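Local atomic coordinates of gamma-butyrobetaine hydroxylase-like N-terminal domain-containing protein (Acidithiobacillus ferrooxidans, PDB entry 3LUU), a protein that is of unknown molecular function but binds a zinc ion and belongs to the gamma-butyrobetaine hydroxylase-like N-terminal (DUF971) family. Residues A[33-36]-A[37-40]; A[70-73]-A[74-77]. All blocks are in the same frame, centred on the assembly; numbering follows the deposited sequence.

Both contacts are places where the chain changes direction, one at the start of a helix and the other at the end of a beta hairpin. Contact 1 (33-36 with 37-40) leads from strand 30-34 into helix 35-40; its leucines and F35 are buried, while H37 turns outward to zinc. Contact 2 (70-73 with 74-77) joins strands 66-72 and 76-81 of the other sheet, with an exposed turn and a buried A76 and V77. Helical backbone bonds, a threonine cap and metal ligation serve contact 1; contact 2 relies on cross-strand bonds, a bulge and a bridging water. Their centres lie about 18 Å apart, on opposite sides of the chain's centre.

Contact 1 of 2, residues A[33-36]-A[37-40]. With ZN (zinc ion), chain B.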
ATOM      1  N   LEU A  33      -5.626  -0.926   3.893  1.00 17.09           N
ATOM      2  CA  LEU A  33      -5.693  -0.368   2.558  1.00 14.44           C
ATOM      3  C   LEU A  33      -5.993  -1.494   1.578  1.00 16.56           C
ATOM      4  O   LEU A  33      -5.244  -2.467   1.537  1.00 14.59           O
ATOM      5  CB  LEU A  33      -4.370   0.307   2.215  1.00 16.17           C
ATOM      6  CG  LEU A  33      -4.073   1.568   3.030  1.00 16.05           C
ATOM      7  CD1 LEU A  33      -2.626   1.966   2.815  1.00 19.02           C
ATOM      8  CD2 LEU A  33      -5.065   2.660   2.607  1.00 17.05           C
ATOM      9  N   THR A  34      -7.096  -1.389   0.822  1.00 13.63           N
ATOM     10  CA  THR A  34      -7.413  -2.461  -0.135  1.00 13.07           C
ATOM     11  C   THR A  34      -6.343  -2.534  -1.238  1.00 12.89           C
ATOM     12  O   THR A  34      -5.758  -1.517  -1.680  1.00 14.69           O
ATOM     13  CB  THR A  34      -8.812  -2.328  -0.791  1.00 11.58           C
ATOM     14  OG1 THR A  34      -8.851  -1.148  -1.577  1.00 13.36           O
ATOM     15  CG2 THR A  34      -9.938  -2.316   0.264  1.00 14.85           C
ATOM     16  N   PHE A  35      -6.094  -3.752  -1.700  1.00 13.92           N
ATOM     17  CA  PHE A  35      -5.224  -3.945  -2.866  1.00 13.33           C
ATOM     18  C   PHE A  35      -5.670  -3.085  -4.047  1.00 12.83           C
ATOM     19  O   PHE A  35      -4.841  -2.517  -4.771  1.00 15.39           O
ATOM     20  CB  PHE A  35      -5.236  -5.427  -3.257  1.00 13.28           C
ATOM     21  CG  PHE A  35      -4.540  -6.344  -2.259  1.00 12.86           C
ATOM     22  CD1 PHE A  35      -3.771  -5.850  -1.214  1.00 17.90           C
ATOM     23  CD2 PHE A  35      -4.593  -7.719  -2.411  1.00 15.85           C
ATOM     24  CE1 PHE A  35      -3.125  -6.690  -0.329  1.00 15.43           C
ATOM     25  CE2 PHE A  35      -3.914  -8.566  -1.504  1.00 20.75           C
ATOM     26  CZ  PHE A  35      -3.173  -8.030  -0.483  1.00 14.46           C
ATOM     27  N   GLU A  36      -6.986  -3.014  -4.256  1.00 12.97           N
ATOM     28  CA  GLU A  36      -7.561  -2.217  -5.331  1.00 14.98           C
ATOM     29  C   GLU A  36      -7.164  -0.758  -5.211  1.00 14.30           C
ATOM     30  O   GLU A  36      -6.742  -0.157  -6.170  1.00 14.60           O
ATOM     31  CB  GLU A  36      -9.070  -2.292  -5.283  1.00 14.73           C
ATOM     32  CG  GLU A  36      -9.754  -1.474  -6.371  1.00 16.34           C
ATOM     33  CD  GLU A  36     -11.269  -1.371  -6.195  1.00 13.73           C
ATOM     34  OE1 GLU A  36     -11.775  -1.460  -5.047  1.00 15.19           O
ATOM     35  OE2 GLU A  36     -11.953  -1.210  -7.235  1.00 14.88           O
ATOM     36  N   HIS A  37      -7.376  -0.192  -4.026  1.00 15.37           N
ATOM     37  CA  HIS A  37      -7.040   1.204  -3.737  1.00 15.50           C
ATOM     38  C   HIS A  37      -5.562   1.484  -3.988  1.00 14.91           C
ATOM     39  O   HIS A  37      -5.212   2.445  -4.680  1.00 15.02           O
ATOM     40  CB  HIS A  37      -7.456   1.519  -2.302  1.00 14.95           C
ATOM     41  CG  HIS A  37      -7.396   2.965  -1.931  1.00 16.90           C
ATOM     42  ND1 HIS A  37      -7.549   3.390  -0.632  1.00 18.36           N
ATOM     43  CD2 HIS A  37      -7.229   4.079  -2.672  1.00 18.43           C
ATOM     44  CE1 HIS A  37      -7.469   4.703  -0.589  1.00 21.61           C
ATOM     45  NE2 HIS A  37      -7.265   5.143  -1.810  1.00 16.44           N
ATOM     46  N   LEU A  38      -4.706   0.603  -3.488  1.00 14.82           N
ATOM     47  CA  LEU A  38      -3.267   0.735  -3.699  1.00 14.49           C
ATOM     48  C   LEU A  38      -2.912   0.737  -5.205  1.00 14.59           C
ATOM     49  O   LEU A  38      -2.101   1.541  -5.689  1.00 15.97           O
ATOM     50  CB  LEU A  38      -2.520  -0.390  -2.957  1.00 15.71           C
ATOM     51  CG  LEU A  38      -2.533  -0.330  -1.423  1.00 15.77           C
ATOM     52  CD1 LEU A  38      -2.180  -1.693  -0.863  1.00 12.57           C
ATOM     53  CD2 LEU A  38      -1.573   0.737  -0.912  1.00 16.38           C
ATOM     54  N   ARG A  39      -3.548  -0.151  -5.949  1.00 14.88           N
ATOM     55  CA  ARG A  39      -3.290  -0.232  -7.371  1.00 15.68           C
ATOM     56  C   ARG A  39      -3.751   1.019  -8.110  1.00 15.18           C
ATOM     57  O   ARG A  39      -3.028   1.540  -8.963  1.00 13.67           O
ATOM     58  CB  ARG A  39      -3.935  -1.508  -7.940  1.00 12.68           C
ATOM     59  CG  ARG A  39      -3.741  -1.733  -9.435  1.00 16.67           C
ATOM     60  CD  ARG A  39      -2.292  -1.804  -9.824  1.00 18.66           C
ATOM     61  NE  ARG A  39      -2.142  -1.803 -11.266  1.00 20.04           N
ATOM     62  CZ  ARG A  39      -1.997  -0.718 -12.026  1.00 28.36           C
ATOM     63  NH1 ARG A  39      -1.973   0.492 -11.502  1.00 22.84           N
ATOM     64  NH2 ARG A  39      -1.880  -0.847 -13.339  1.00 28.49           N
ATOM     65  N   VAL A  40      -4.952   1.506  -7.818  1.00 17.30           N
ATOM     66  CA  VAL A  40      -5.453   2.652  -8.591  1.00 17.68           C
ATOM     67  C   VAL A  40      -4.756   3.940  -8.183  1.00 19.25           C
ATOM     68  O   VAL A  40      -4.734   4.877  -8.955  1.00 16.95           O
ATOM     69  CB  VAL A  40      -6.994   2.779  -8.573  1.00 20.56           C
ATOM     70  CG1 VAL A  40      -7.639   1.464  -9.071  1.00 18.26           C
ATOM     71  CG2 VAL A  40      -7.496   3.092  -7.242  1.00 20.11           C
TER
HETATM   72 ZN    ZN B 101      -7.436   7.096  -2.361  1.00 24.27          ZN
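T34 and L38 are joined where the backbone passes from strand 30-34 into the helix of residues 35-40: L38 N donates to T34 O at 3.0 Å, nearly straight, and R39 N to F35 O and V40 N to E36 O continue the i to i+4 ladder. T34 is the N-cap of this helix. Its OG1 accepts from H37 N at 3.0 Å, a capping bond to the first turn. The cap depends on the T34 rotamer (chi1 64°), which sets OG1 between the backbone N and the carbonyl carbon and turns it over the helix start, against H37 CB as well. Were T34 a valine, H37 N would probably lose its capping acceptor and the first helical turn would be held less firmly. On the buried side, L33 and L38 cross at about a right angle, with L33 CD1 4.1 Å from L38 CD2; both side chains also pack on L95 and L98 of helix 92-98. L38 CD1 approaches the F35 ring at its edge, near the ring plane, 4.5 Å from F35 CD1. R39 leads away from the junction to a salt bridge with D83. H37 meets L33 obliquely, the methyl L33 CD2 lying 4.1 Å from H37 ND1. Because CG of H37 stands anti to the backbone N (chi1 -170°), the imidazole swings out from the helix and presents its far nitrogen to the metal. E41, just past the end of the helix, and E101, the C-terminal residue, supply further ligands. H37 NE2 binds the zinc ion at 2.0 Å.

Contact 2 of 2, residues A[70-73]-A[74-77]; sequences VPVG and HYAV
V72 faces two residues at once, Y75 and A76, the mark of a classic beta bulge. Its carbonyl oxygen takes a bond from A76 N at 3.1 Å, lying in the carbonyl plane, and a weak one from Y75 N at 3.3 Å, so one acceptor serves consecutive N-H groups. In return V72 N donates to A76 O over 2.8 Å; this bond is nearly straight at the hydrogen, yet the donor stands above the carbonyl plane of A76. A water also donates to A76 O and to G73 O, at 2.8 Å each, tying the turn to the start of the returning strand. G73 has a positive phi (52°), and a beta carbon there would press against H74 N and crowd the Y75 ring. H74, whose CB rests beside G73, is exposed, but its carbonyl oxygen is bonded by the indole N-H of W92. Y75 has its CG in the cleft between backbone N and carbonyl carbon (chi1 74°), which carries the ring back to V72: V72 CG1 lies 3.8 Å from Y75 OH and also touches CE1 and CZ. The A76 methyl covers one face of the Y75 ring, displaced toward its rim, and meets V72 CB at 4.2 Å. V72 and A76 share this side of the sheet, where both touch I89 of the next strand. On the other side, P71 and V77 form a non-hydrogen-bonded pair, with V77 CG1 against P71 CA. A CA-H contact from V77 to V70 O, 3.3 Å between CA and O, adds to this pairing. The whole is an antiparallel hairpin between strands 66-72 and 76-81, closed by G73 and H74 in a type II' turn with a classic bulge beside it.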
ATOM      1  N   VAL A  70       8.027  -5.588  -1.155  1.00 16.78           N
ATOM      2  CA  VAL A  70       9.481  -5.600  -1.041  1.00 15.89           C
ATOM      3  C   VAL A  70       9.941  -4.255  -0.447  1.00 14.93           C
ATOM      4  O   VAL A  70       9.634  -3.192  -0.979  1.00 14.73           O
ATOM      5  CB  VAL A  70      10.133  -5.824  -2.424  1.00 15.48           C
ATOM      6  CG1 VAL A  70      11.659  -5.842  -2.316  1.00 16.82           C
ATOM      7  CG2 VAL A  70       9.639  -7.134  -3.040  1.00 18.74           C
ATOM      8  N   PRO A  71      10.674  -4.287   0.663  1.00 14.13           N
ATOM      9  CA  PRO A  71      11.097  -3.022   1.240  1.00 15.55           C
ATOM     10  C   PRO A  71      12.116  -2.334   0.354  1.00 16.72           C
ATOM     11  O   PRO A  71      12.951  -3.001  -0.276  1.00 15.35           O
ATOM     12  CB  PRO A  71      11.747  -3.408   2.564  1.00 18.58           C
ATOM     13  CG  PRO A  71      11.546  -4.841   2.754  1.00 21.12           C
ATOM     14  CD  PRO A  71      11.058  -5.449   1.478  1.00 17.02           C
ATOM     15  N   VAL A  72      12.026  -1.013   0.300  1.00 14.87           N
ATOM     16  CA  VAL A  72      12.925  -0.196  -0.495  1.00 14.97           C
ATOM     17  C   VAL A  72      13.598   0.712   0.525  1.00 15.56           C
ATOM     18  O   VAL A  72      12.969   1.605   1.109  1.00 15.56           O
ATOM     19  CB  VAL A  72      12.165   0.568  -1.596  1.00 15.94           C
ATOM     20  CG1 VAL A  72      13.096   1.570  -2.328  1.00 14.22           C
ATOM     21  CG2 VAL A  72      11.516  -0.429  -2.589  1.00  8.79           C
ATOM     22  N   GLY A  73      14.866   0.408   0.804  1.00 15.25           N
ATOM     23  CA  GLY A  73      15.601   1.098   1.845  1.00 18.56           C
ATOM     24  C   GLY A  73      14.791   1.050   3.120  1.00 20.80           C
ATOM     25  O   GLY A  73      14.142   0.042   3.390  1.00 20.57           O
ATOM     26  N   HIS A  74      14.794   2.157   3.862  1.00 22.49           N
ATOM     27  CA  HIS A  74      13.976   2.294   5.059  1.00 24.33           C
ATOM     28  C   HIS A  74      12.749   3.165   4.850  1.00 22.96           C
ATOM     29  O   HIS A  74      11.973   3.341   5.762  1.00 25.71           O
ATOM     30  CB  HIS A  74      14.827   2.908   6.180  1.00 28.37           C
ATOM     31  CG  HIS A  74      15.889   1.987   6.691  1.00 38.05           C
ATOM     32  ND1 HIS A  74      15.608   0.720   7.162  1.00 50.82           N
ATOM     33  CD2 HIS A  74      17.230   2.147   6.812  1.00 50.30           C
ATOM     34  CE1 HIS A  74      16.732   0.135   7.541  1.00 54.01           C
ATOM     35  NE2 HIS A  74      17.729   0.982   7.347  1.00 54.43           N
ATOM     36  N   TYR A  75      12.551   3.706   3.660  1.00 21.34           N
ATOM     37  CA  TYR A  75      11.572   4.771   3.474  1.00 21.85           C
ATOM     38  C   TYR A  75      10.360   4.334   2.671  1.00 18.34           C
ATOM     39  O   TYR A  75       9.342   5.037   2.655  1.00 18.96           O
ATOM     40  CB  TYR A  75      12.236   5.984   2.798  1.00 21.71           C
ATOM     41  CG  TYR A  75      12.541   5.803   1.293  1.00 32.70           C
ATOM     42  CD1 TYR A  75      13.697   5.144   0.853  1.00 32.78           C
ATOM     43  CD2 TYR A  75      11.674   6.314   0.313  1.00 35.61           C
ATOM     44  CE1 TYR A  75      13.971   4.989  -0.540  1.00 41.57           C
ATOM     45  CE2 TYR A  75      11.936   6.152  -1.079  1.00 40.18           C
ATOM     46  CZ  TYR A  75      13.082   5.490  -1.501  1.00 42.24           C
ATOM     47  OH  TYR A  75      13.327   5.345  -2.866  1.00 35.89           O
ATOM     48  N   ALA A  76      10.432   3.187   1.999  1.00 18.89           N
ATOM     49  CA  ALA A  76       9.336   2.801   1.126  1.00 15.36           C
ATOM     50  C   ALA A  76       9.195   1.281   0.977  1.00 15.40           C
ATOM     51  O   ALA A  76       9.979   0.505   1.531  1.00 14.07           O
ATOM     52  CB  ALA A  76       9.527   3.475  -0.224  1.00 14.17           C
ATOM     53  N   VAL A  77       8.124   0.873   0.303  1.00 16.71           N
ATOM     54  CA  VAL A  77       7.950  -0.495  -0.165  1.00 17.96           C
ATOM     55  C   VAL A  77       7.580  -0.462  -1.664  1.00 18.92           C
ATOM     56  O   VAL A  77       6.908   0.456  -2.149  1.00 20.46           O
ATOM     57  CB  VAL A  77       6.844  -1.347   0.584  1.00 18.17           C
ATOM     58  CG1 VAL A  77       7.367  -1.897   1.907  1.00 22.28           C
ATOM     59  CG2 VAL A  77       5.480  -0.588   0.709  1.00 19.59           C
TER
HETATM   60  O   HOH W   1      11.365   0.128   3.877  1.00 18.48           O